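Local coordinates for protein Rho guanine nucleotide exchange factor 12 (Homo sapiens, PDB 1TXD) that acts as a guanine nucleotide exchange factor for the GTPase RhoA, here as its catalytic DH domain joined to a PH domain, at residues Ile258-Leu263 against Asp274-Leu279. The protein carries 1 engineered substitution. Sequence-based numbering, arbitrary orientation.
Sequences IHEGPL and DLYTLL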
# COMPACT_ATOMS: atom_id res chain seq x y z
N ILE A 258 -7.11 5.53 -13.95
CA ILE A 258 -6.40 4.58 -14.79
C ILE A 258 -5.06 5.14 -15.27
O ILE A 258 -4.08 4.40 -15.38
CB ILE A 258 -7.29 4.19 -15.98
CG1 ILE A 258 -8.32 3.15 -15.52
CG2 ILE A 258 -6.47 3.66 -17.19
CD1 ILE A 258 -9.54 3.74 -14.85
N HIS A 259 -5.01 6.44 -15.53
CA HIS A 259 -3.78 7.08 -16.00
C HIS A 259 -3.72 8.56 -15.60
O HIS A 259 -4.74 9.17 -15.30
CB HIS A 259 -3.67 6.93 -17.53
CG HIS A 259 -2.28 7.07 -18.05
ND1 HIS A 259 -1.72 8.29 -18.36
CD2 HIS A 259 -1.31 6.15 -18.26
CE1 HIS A 259 -0.47 8.12 -18.76
NE2 HIS A 259 -0.20 6.83 -18.71
N GLU A 260 -2.52 9.11 -15.60
CA GLU A 260 -2.32 10.54 -15.39
C GLU A 260 -0.98 11.02 -15.97
O GLU A 260 -0.02 10.25 -16.07
CB GLU A 260 -2.35 10.87 -13.90
CG GLU A 260 -1.15 10.34 -13.14
CD GLU A 260 -1.30 10.44 -11.64
OE1 GLU A 260 -1.47 11.57 -11.14
OE2 GLU A 260 -1.24 9.40 -10.97
N GLY A 261 -0.93 12.29 -16.36
CA GLY A 261 0.32 12.90 -16.80
C GLY A 261 0.22 14.35 -17.23
O GLY A 261 -0.87 14.93 -17.27
N PRO A 262 1.37 14.95 -17.54
CA PRO A 262 1.39 16.28 -18.18
C PRO A 262 1.04 16.23 -19.70
O PRO A 262 1.81 15.68 -20.49
CB PRO A 262 2.83 16.76 -17.97
CG PRO A 262 3.57 15.64 -17.29
CD PRO A 262 2.72 14.42 -17.34
N LEU A 263 -0.11 16.78 -20.06
CA LEU A 263 -0.43 17.11 -21.46
C LEU A 263 -0.38 18.62 -21.67
O LEU A 263 -0.37 19.39 -20.71
CB LEU A 263 -1.82 16.59 -21.86
CG LEU A 263 -2.11 15.10 -21.68
CD1 LEU A 263 -3.55 14.78 -22.08
CD2 LEU A 263 -1.14 14.24 -22.47
N ASP A 274 -0.88 24.70 -20.45
CA ASP A 274 -0.17 23.56 -19.85
C ASP A 274 -1.10 22.85 -18.87
O ASP A 274 -1.59 23.46 -17.92
CB ASP A 274 1.10 24.02 -19.12
CG ASP A 274 2.02 24.85 -19.99
OD1 ASP A 274 2.27 24.45 -21.15
OD2 ASP A 274 2.53 25.92 -19.60
N LEU A 275 -1.35 21.57 -19.10
CA LEU A 275 -2.27 20.79 -18.28
C LEU A 275 -1.56 19.69 -17.51
O LEU A 275 -0.44 19.27 -17.85
CB LEU A 275 -3.34 20.10 -19.14
CG LEU A 275 -4.40 20.87 -19.93
CD1 LEU A 275 -5.21 19.88 -20.77
CD2 LEU A 275 -5.33 21.67 -19.03
N TYR A 276 -2.25 19.26 -16.46
CA TYR A 276 -2.10 17.93 -15.89
C TYR A 276 -3.47 17.26 -16.04
O TYR A 276 -4.49 17.83 -15.65
CB TYR A 276 -1.71 18.01 -14.41
CG TYR A 276 -1.22 16.69 -13.85
CD1 TYR A 276 0.14 16.36 -13.92
CD2 TYR A 276 -2.11 15.77 -13.29
CE1 TYR A 276 0.60 15.14 -13.43
CE2 TYR A 276 -1.65 14.55 -12.79
CZ TYR A 276 -0.30 14.25 -12.87
OH TYR A 276 0.16 13.06 -12.38
N THR A 277 -3.47 16.06 -16.58
CA THR A 277 -4.68 15.44 -17.10
C THR A 277 -4.89 14.11 -16.43
O THR A 277 -3.94 13.42 -16.14
CB THR A 277 -4.52 15.23 -18.64
OG1 THR A 277 -4.55 16.49 -19.29
CG2 THR A 277 -5.69 14.45 -19.23
N LEU A 278 -6.14 13.73 -16.22
CA LEU A 278 -6.43 12.49 -15.55
C LEU A 278 -7.41 11.68 -16.33
O LEU A 278 -8.54 12.09 -16.52
CB LEU A 278 -7.03 12.76 -14.17
CG LEU A 278 -6.43 13.83 -13.26
CD1 LEU A 278 -7.31 13.94 -12.04
CD2 LEU A 278 -4.96 13.59 -12.88
N LEU A 279 -6.96 10.52 -16.78
CA LEU A 279 -7.85 9.50 -17.34
C LEU A 279 -8.47 8.65 -16.22
O LEU A 279 -7.76 7.86 -15.58
CB LEU A 279 -7.09 8.59 -18.30
CG LEU A 279 -7.84 7.36 -18.82
CD1 LEU A 279 -9.22 7.74 -19.36
CD2 LEU A 279 -7.00 6.70 -19.91
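G261 and T277 pair through two backbone hydrogen bonds: G261 N to T277 O at 3.2 Å and T277 N to G261 O at 2.9 Å. The strands run antiparallel, 150° between their directions. One end carries a classic beta bulge. There I258 N and H259 N both donate to L279 O, and L279 N returns a bond to H259 O from above that carbonyl's plane. L275 N also donates to L263 O.

On the face with E260, P262 and L278, the Y276 side chain reaches over to strand 258-263. Its CG lies anti to the backbone N (chi1 -166°), and G261 O lies over one ring face, 3.7 Å from its plane, toward the rim. Y276 OH is modelled as donating to E260 OE1 at the ring edge, but this short bond is doubtful because OE1 is uncertainly placed. The carboxylate is turned 74° from the ring. A leucine in place of Y276 would probably leave E260 without this possible partner and G261 O less covered. Y227 of helix 191-230 touches Y276 and L278.

On the other face, L263 CD1 packs against T277 CG2 at 3.6 Å. T277 OG1 is buried without a polar partner. W360 of helix 354-374 touches H259, L263 and T277.

The two strands form a beta hairpin of the PH domain, one face toward the C-terminal helix and the other meeting helix 191-230.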